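Local coordinates for protein tryptophan halogenase (Shewanella frigidimarina, PDB 2PYX) that probably acts as a flavin-dependent monooxygenase-type enzyme of the tryptophan halogenase family, binding FAD, at residues A[20-25]-A[370-375]; A[259-264]-A[291-296]. All coordinates share one frame; numbering follows the deposited sequence. Where two conformers were deposited one is given.

Contact 1: residues A[20-25]-A[370-375]; sequences WITAGL and WTASTL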
ATOM      1  N   TRP A  20      12.845   8.524  -4.343  1.00  9.54           N
ATOM      2  CA  TRP A  20      12.316   9.800  -4.829  1.00 11.27           C
ATOM      3  C   TRP A  20      11.125  10.327  -4.040  1.00 10.99           C
ATOM      4  O   TRP A  20      10.981  11.531  -3.861  1.00 12.87           O
ATOM      5  CB  TRP A  20      12.021   9.767  -6.315  1.00 10.00           C
ATOM      6  CG  TRP A  20      13.276   9.645  -7.113  1.00 11.27           C
ATOM      7  CD1 TRP A  20      13.735   8.528  -7.774  1.00 13.32           C
ATOM      8  CD2 TRP A  20      14.261  10.646  -7.284  1.00 11.30           C
ATOM      9  NE1 TRP A  20      14.944   8.797  -8.370  1.00 12.08           N
ATOM     10  CE2 TRP A  20      15.288  10.088  -8.083  1.00 10.98           C
ATOM     11  CE3 TRP A  20      14.396  11.968  -6.844  1.00 11.66           C
ATOM     12  CZ2 TRP A  20      16.427  10.809  -8.436  1.00 11.16           C
ATOM     13  CZ3 TRP A  20      15.501  12.676  -7.225  1.00 12.67           C
ATOM     14  CH2 TRP A  20      16.514  12.084  -8.012  1.00 13.33           C
ATOM     15  N   ILE A  21      10.288   9.439  -3.512  1.00 10.29           N
ATOM     16  CA  ILE A  21       9.235   9.956  -2.629  1.00 10.53           C
ATOM     17  C   ILE A  21       9.869  10.581  -1.387  1.00  9.28           C
ATOM     18  O   ILE A  21       9.431  11.634  -0.907  1.00 10.75           O
ATOM     19  CB  ILE A  21       8.216   8.869  -2.259  1.00  9.33           C
ATOM     20  CG1 ILE A  21       7.310   8.588  -3.468  1.00 10.97           C
ATOM     21  CG2 ILE A  21       7.371   9.273  -1.027  1.00 11.32           C
ATOM     22  CD1 ILE A  21       6.452   7.333  -3.314  1.00 13.50           C
ATOM     23  N   THR A  22      10.903   9.923  -0.862  1.00  8.08           N
ATOM     24  CA  THR A  22      11.602  10.459   0.300  1.00  9.43           C
ATOM     25  C   THR A  22      12.187  11.835  -0.023  1.00  8.71           C
ATOM     26  O   THR A  22      12.058  12.777   0.733  1.00  9.83           O
ATOM     27  CB  THR A  22      12.699   9.494   0.805  1.00 11.77           C
ATOM     28  OG1 THR A  22      12.094   8.229   1.131  1.00 10.15           O
ATOM     29  CG2 THR A  22      13.407  10.052   2.024  1.00 10.74           C
ATOM     30  N   ALA A  23      12.922  11.930  -1.129  1.00 10.64           N
ATOM     31  CA  ALA A  23      13.538  13.198  -1.510  1.00 10.12           C
ATOM     32  C   ALA A  23      12.507  14.309  -1.620  1.00  7.51           C
ATOM     33  O   ALA A  23      12.693  15.411  -1.112  1.00 10.49           O
ATOM     34  CB  ALA A  23      14.269  13.032  -2.828  1.00 11.16           C
ATOM     35  N   GLY A  24      11.392  14.009  -2.279  1.00  9.54           N
ATOM     36  CA  GLY A  24      10.362  15.012  -2.506  1.00  9.84           C
ATOM     37  C   GLY A  24       9.681  15.481  -1.248  1.00 10.03           C
ATOM     38  O   GLY A  24       9.451  16.679  -1.031  1.00  9.60           O
ATOM     39  N   LEU A  25       9.333  14.517  -0.391  1.00  9.80           N
ATOM     40  CA  LEU A  25       8.666  14.867   0.864  1.00  9.34           C
ATOM     41  C   LEU A  25       9.598  15.688   1.788  1.00  8.73           C
ATOM     42  O   LEU A  25       9.176  16.643   2.406  1.00 10.02           O
ATOM     43  CB  LEU A  25       8.104  13.641   1.568  1.00  9.97           C
ATOM     44  CG  LEU A  25       6.876  13.036   0.891  1.00 10.28           C
ATOM     45  CD1 LEU A  25       6.554  11.723   1.606  1.00 13.23           C
ATOM     46  CD2 LEU A  25       5.686  13.980   0.908  1.00 12.94           C
ATOM     47  N   TRP A 370       4.622   6.584   4.737  1.00  7.92           N
ATOM     48  CA  TRP A 370       4.611   6.754   6.182  1.00  7.97           C
ATOM     49  C   TRP A 370       6.023   7.081   6.657  1.00  8.46           C
ATOM     50  O   TRP A 370       6.230   8.007   7.424  1.00  8.16           O
ATOM     51  CB  TRP A 370       4.071   5.500   6.933  1.00  9.88           C
ATOM     52  CG  TRP A 370       4.308   5.675   8.374  1.00  9.35           C
ATOM     53  CD1 TRP A 370       3.574   6.470   9.240  1.00 11.62           C
ATOM     54  CD2 TRP A 370       5.410   5.172   9.142  1.00  9.57           C
ATOM     55  NE1 TRP A 370       4.149   6.464  10.480  1.00 12.00           N
ATOM     56  CE2 TRP A 370       5.271   5.674  10.463  1.00 11.32           C
ATOM     57  CE3 TRP A 370       6.481   4.324   8.870  1.00 10.13           C
ATOM     58  CZ2 TRP A 370       6.203   5.403  11.461  1.00 10.12           C
ATOM     59  CZ3 TRP A 370       7.376   4.033   9.881  1.00  9.10           C
ATOM     60  CH2 TRP A 370       7.237   4.581  11.162  1.00  9.82           C
ATOM     61  N   THR A 371       7.003   6.300   6.219  1.00  8.71           N
ATOM     62  CA  THR A 371       8.320   6.460   6.783  1.00  6.51           C
ATOM     63  C   THR A 371       8.921   7.830   6.383  1.00  6.93           C
ATOM     64  O   THR A 371       9.498   8.560   7.202  1.00  8.57           O
ATOM     65  CB  THR A 371       9.286   5.333   6.369  1.00  8.93           C
ATOM     66  OG1 THR A 371       8.667   4.042   6.492  1.00  8.11           O
ATOM     67  CG2 THR A 371      10.514   5.382   7.265  1.00  8.70           C
ATOM     68  N   ALA A 372       8.782   8.181   5.105  1.00  8.41           N
ATOM     69  CA  ALA A 372       9.315   9.432   4.591  1.00  7.92           C
ATOM     70  C   ALA A 372       8.606  10.635   5.209  1.00  7.27           C
ATOM     71  O   ALA A 372       9.246  11.616   5.581  1.00  8.92           O
ATOM     72  CB  ALA A 372       9.217   9.465   3.065  1.00  9.78           C
ATOM     73  N   SER A 373       7.284  10.567   5.272  1.00  7.53           N
ATOM     74  CA  SER A 373       6.535  11.679   5.859  0.50  7.24           C
ATOM     75  C   SER A 373       6.868  11.831   7.359  1.00  8.13           C
ATOM     76  O   SER A 373       6.974  12.945   7.861  1.00  9.29           O
ATOM     77  CB  SER A 373       5.015  11.541   5.649  0.50  8.74           C
ATOM     78  OG  SER A 373       4.477  10.393   6.286  0.50 10.75           O
ATOM     79  N   THR A 374       7.025  10.712   8.057  1.00  9.16           N
ATOM     80  CA  THR A 374       7.377  10.742   9.465  1.00 11.35           C
ATOM     81  C   THR A 374       8.734  11.361   9.652  1.00  9.15           C
ATOM     82  O   THR A 374       8.913  12.203  10.527  1.00  9.12           O
ATOM     83  CB  THR A 374       7.324   9.316  10.045  1.00 12.31           C
ATOM     84  OG1 THR A 374       5.963   8.878   9.950  1.00 13.62           O
ATOM     85  CG2 THR A 374       7.738   9.299  11.469  1.00 21.27           C
ATOM     86  N   LEU A 375       9.704  10.964   8.844  1.00  9.29           N
ATOM     87  CA  LEU A 375      11.035  11.566   8.958  1.00  9.48           C
ATOM     88  C   LEU A 375      10.967  13.059   8.675  1.00  8.51           C
ATOM     89  O   LEU A 375      11.576  13.858   9.388  1.00 10.83           O
ATOM     90  CB  LEU A 375      11.982  10.888   7.972  1.00 11.07           C
ATOM     91  CG  LEU A 375      13.362  11.521   7.890  1.00 11.04           C
ATOM     92  CD1 LEU A 375      14.082  11.430   9.256  1.00 15.86           C
ATOM     93  CD2 LEU A 375      14.166  10.865   6.799  1.00 12.22           C
TER
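The first helix of the Rossmann-type nucleotide-binding unit, helix 16-31, meets helix 363-377 where T22 and L25 close round the methyl group of A372. The two helix segments run almost alongside each other, their axes 8.9 Å apart at closest approach and 25° from parallel. A372 is small and its CB is directed at the opposing helix, which lets the backbones come close: the CA atoms of T22 and A372 are only 5.0 Å apart. A372 CB touches T22 OG1 at 3.7 Å and, beside it, L25 CD1 at 3.8 Å, while I21 CG2 makes a looser apolar approach. No hydrogen bond crosses the interface. The threonine oxygen is nevertheless bonded within its own helix, because chi1 of -58° sets OG1 opposite the carbonyl carbon, from where it bonds to A18 O one turn earlier; the methyl of A372 thus abuts a hydroxyl already engaged by A18 O. A18 lies in the first turn of this helix, within a GxGxxG-like pattern, and is itself predicted to bind FAD. One turn further along, the CD1 branch of L25 continues past the methyl to the backbone of S373, 3.9 Å from S373 N. Helix 65-73 packs against this end, its K72 touching both L25 and S373, and I350, from a loop, touches T22.

Contact 2: residues A[259-264]-A[291-296]; sequences IQVPYS and TRKGVG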
ATOM      1  N   ILE A 259       3.029 -10.941 -14.730  1.00 14.86           N
ATOM      2  CA  ILE A 259       2.960 -10.763 -16.184  1.00 17.26           C
ATOM      3  C   ILE A 259       2.052  -9.582 -16.521  1.00 18.80           C
ATOM      4  O   ILE A 259       1.073  -9.302 -15.823  1.00 16.63           O
ATOM      5  CB  ILE A 259       2.465 -12.064 -16.851  1.00 16.42           C
ATOM      6  CG1 ILE A 259       2.717 -12.021 -18.369  1.00 20.95           C
ATOM      7  CG2 ILE A 259       1.022 -12.349 -16.559  1.00 16.79           C
ATOM      8  CD1 ILE A 259       2.517 -13.355 -19.047  1.00 23.79           C
ATOM      9  N   GLN A 260       2.366  -8.878 -17.599  1.00 21.90           N
ATOM     10  CA  GLN A 260       1.411  -7.889 -18.084  1.00 25.53           C
ATOM     11  C   GLN A 260       0.477  -8.552 -19.102  1.00 25.17           C
ATOM     12  O   GLN A 260       0.847  -9.519 -19.774  1.00 26.18           O
ATOM     13  CB  GLN A 260       2.088  -6.627 -18.600  1.00 28.87           C
ATOM     14  CG  GLN A 260       3.187  -6.797 -19.573  1.00 36.02           C
ATOM     15  CD  GLN A 260       3.534  -5.486 -20.249  1.00 41.16           C
ATOM     16  OE1 GLN A 260       2.997  -5.168 -21.312  1.00 41.52           O
ATOM     17  NE2 GLN A 260       4.416  -4.708 -19.629  1.00 39.85           N
ATOM     18  N   VAL A 261      -0.755  -8.058 -19.141  1.00 22.59           N
ATOM     19  CA  VAL A 261      -1.869  -8.648 -19.876  1.00 25.53           C
ATOM     20  C   VAL A 261      -2.570  -7.512 -20.656  1.00 26.45           C
ATOM     21  O   VAL A 261      -3.151  -6.612 -20.058  1.00 24.10           O
ATOM     22  CB  VAL A 261      -2.897  -9.266 -18.882  1.00 25.75           C
ATOM     23  CG1 VAL A 261      -4.083  -9.855 -19.602  1.00 31.23           C
ATOM     24  CG2 VAL A 261      -2.236 -10.307 -17.977  1.00 31.07           C
ATOM     25  N   PRO A 262      -2.530  -7.548 -21.998  1.00 26.26           N
ATOM     26  CA  PRO A 262      -3.304  -6.518 -22.709  1.00 25.92           C
ATOM     27  C   PRO A 262      -4.804  -6.706 -22.540  1.00 24.29           C
ATOM     28  O   PRO A 262      -5.269  -7.813 -22.253  1.00 27.13           O
ATOM     29  CB  PRO A 262      -2.907  -6.726 -24.176  1.00 26.30           C
ATOM     30  CG  PRO A 262      -2.473  -8.126 -24.248  1.00 28.68           C
ATOM     31  CD  PRO A 262      -1.836  -8.458 -22.925  1.00 29.04           C
ATOM     32  N   TYR A 263      -5.549  -5.609 -22.656  1.00 23.10           N
ATOM     33  CA  TYR A 263      -6.996  -5.671 -22.794  1.00 25.57           C
ATOM     34  C   TYR A 263      -7.322  -6.243 -24.167  1.00 29.72           C
ATOM     35  O   TYR A 263      -6.522  -6.128 -25.092  1.00 29.46           O
ATOM     36  CB  TYR A 263      -7.610  -4.276 -22.697  1.00 25.80           C
ATOM     37  CG  TYR A 263      -7.544  -3.681 -21.314  1.00 20.85           C
ATOM     38  CD1 TYR A 263      -8.194  -4.289 -20.256  1.00 26.55           C
ATOM     39  CD2 TYR A 263      -6.835  -2.517 -21.071  1.00 23.86           C
ATOM     40  CE1 TYR A 263      -8.134  -3.748 -18.960  1.00 28.47           C
ATOM     41  CE2 TYR A 263      -6.774  -1.970 -19.790  1.00 20.95           C
ATOM     42  CZ  TYR A 263      -7.423  -2.589 -18.747  1.00 22.37           C
ATOM     43  OH  TYR A 263      -7.371  -2.049 -17.465  1.00 17.20           O
ATOM     44  N   SER A 264      -8.510  -6.818 -24.288  1.00 34.51           N
ATOM     45  CA  SER A 264      -8.971  -7.380 -25.564  1.00 38.31           C
ATOM     46  C   SER A 264      -9.252  -6.275 -26.576  1.00 40.47           C
ATOM     47  O   SER A 264      -9.029  -6.457 -27.776  1.00 41.05           O
ATOM     48  CB  SER A 264     -10.235  -8.200 -25.351  1.00 39.28           C
ATOM     49  OG  SER A 264     -11.334  -7.345 -25.118  1.00 44.11           O
ATOM     50  N   THR A 291      -3.769   1.200 -20.222  1.00 26.00           N
ATOM     51  CA  THR A 291      -3.196   0.560 -21.405  1.00 28.04           C
ATOM     52  C   THR A 291      -3.226  -0.976 -21.327  1.00 28.01           C
ATOM     53  O   THR A 291      -3.179  -1.649 -22.344  1.00 28.86           O
ATOM     54  CB  THR A 291      -1.740   1.039 -21.620  1.00 28.36           C
ATOM     55  OG1 THR A 291      -0.958   0.805 -20.434  1.00 33.00           O
ATOM     56  CG2 THR A 291      -1.704   2.551 -21.912  1.00 30.14           C
ATOM     57  N   ARG A 292      -3.309  -1.530 -20.119  1.00 22.31           N
ATOM     58  CA  ARG A 292      -3.177  -2.979 -19.939  1.00 20.51           C
ATOM     59  C   ARG A 292      -3.416  -3.313 -18.482  1.00 19.91           C
ATOM     60  O   ARG A 292      -3.591  -2.407 -17.691  1.00 18.93           O
ATOM     61  CB  ARG A 292      -1.766  -3.424 -20.266  1.00 22.92           C
ATOM     62  CG  ARG A 292      -0.718  -2.683 -19.460  1.00 26.65           C
ATOM     63  CD  ARG A 292       0.686  -3.109 -19.801  1.00 37.15           C
ATOM     64  NE  ARG A 292       1.649  -2.555 -18.850  1.00 36.99           N
ATOM     65  CZ  ARG A 292       1.847  -3.001 -17.604  1.00 43.80           C
ATOM     66  NH1 ARG A 292       1.158  -4.030 -17.115  1.00 42.48           N
ATOM     67  NH2 ARG A 292       2.747  -2.403 -16.832  1.00 44.30           N
ATOM     68  N   LYS A 293      -3.394  -4.600 -18.163  1.00 19.35           N
ATOM     69  CA  LYS A 293      -3.463  -5.070 -16.769  1.00 19.93           C
ATOM     70  C   LYS A 293      -2.125  -5.672 -16.337  1.00 20.70           C
ATOM     71  O   LYS A 293      -1.341  -6.170 -17.151  1.00 23.42           O
ATOM     72  CB  LYS A 293      -4.553  -6.119 -16.602  1.00 19.02           C
ATOM     73  CG  LYS A 293      -5.964  -5.581 -16.803  1.00 22.65           C
ATOM     74  CD  LYS A 293      -7.006  -6.666 -16.886  1.00 24.96           C
ATOM     75  CE  LYS A 293      -7.060  -7.270 -18.290  1.00 32.21           C
ATOM     76  NZ  LYS A 293      -8.011  -8.418 -18.387  1.00 32.24           N
ATOM     77  N   GLY A 294      -1.861  -5.588 -15.040  1.00 16.29           N
ATOM     78  CA  GLY A 294      -0.759  -6.320 -14.410  1.00 16.50           C
ATOM     79  C   GLY A 294      -1.371  -7.411 -13.584  1.00 15.41           C
ATOM     80  O   GLY A 294      -2.308  -7.147 -12.820  1.00 15.33           O
ATOM     81  N   VAL A 295      -0.878  -8.638 -13.759  1.00 13.71           N
ATOM     82  CA  VAL A 295      -1.441  -9.821 -13.097  1.00 14.24           C
ATOM     83  C   VAL A 295      -0.297 -10.602 -12.443  1.00 12.90           C
ATOM     84  O   VAL A 295       0.783 -10.699 -13.004  1.00 12.85           O
ATOM     85  CB  VAL A 295      -2.227 -10.724 -14.092  1.00 14.23           C
ATOM     86  CG1 VAL A 295      -2.717 -11.989 -13.439  1.00 14.76           C
ATOM     87  CG2 VAL A 295      -3.414  -9.976 -14.649  1.00 15.34           C
ATOM     88  N   GLY A 296      -0.528 -11.145 -11.233  1.00 12.24           N
ATOM     89  CA  GLY A 296       0.472 -11.985 -10.615  1.00 12.03           C
ATOM     90  C   GLY A 296      -0.113 -12.988  -9.665  1.00 11.79           C
ATOM     91  O   GLY A 296      -1.089 -12.688  -8.988  1.00 12.06           O
TER
HETATM   92  O   HOH W   1      -7.335  -8.840 -20.952  1.00 42.77           O
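The side-chain amide of Q260 stacks on the guanidinium group of R292, their planes 14° apart, with Q260 NE2 3.6 Å above one face and displaced toward its rim. The two side chains cross at about a right angle, and R292 NH1 comes tightly against Q260 CB, at 3.1 Å. That nitrogen is held by V58 O and more weakly by K293 O. The ring of Y263 is met obliquely by the backbone of R292, whose N lies 3.5 Å from Y263 CE2, and by the stem of K293, whose CG lies 3.6 Å from Y263 CE1. Y263 OH bonds to L289 O. With Y263 replaced by an alanine, the K293 stem would probably lose the ring it packs against and L289 O its phenol partner. A bend at chi3 (-81°) keeps CE beside the ring, and a water joins K293 NZ to P262 O. Between the antiparallel strands, I259 with V295 and V261 with K293 form hydrogen-bonded pairs; the bond from K293 N to V261 O is nearly straight at 173°. On the face carrying V261 and V295, their CG2 methyls meet at 3.5 Å. Helix 306-317 covers this face, with L317 against I259 and V261, and L313 and Y316 against V295. Strand 282-288 pairs with strand 292-299 through backbone bonds of G294 with I287 and G296 with W285, while strand 330-333 joins strand 255-262.

Contact 1 is a buried helix-helix packing near the predicted FAD-binding residues, whereas contact 2 is a partly buried strand pair in the large mixed sheet. The two share no helix or strand; their centres lie 30 Å apart, with nearest atoms about 17 Å from each other. Contact 1 joins pieces 345 residues apart in the sequence; contact 2 joins segments only 27 residues apart. Their chemistry follows their places: the first buries 183 Å², mostly through methyl groups with one hydroxyl, and no hydrogen bond across it, while the second buries 540 Å² and combines backbone bonding, valine packing toward a helix, and exposed or half-exposed polar and charged groups.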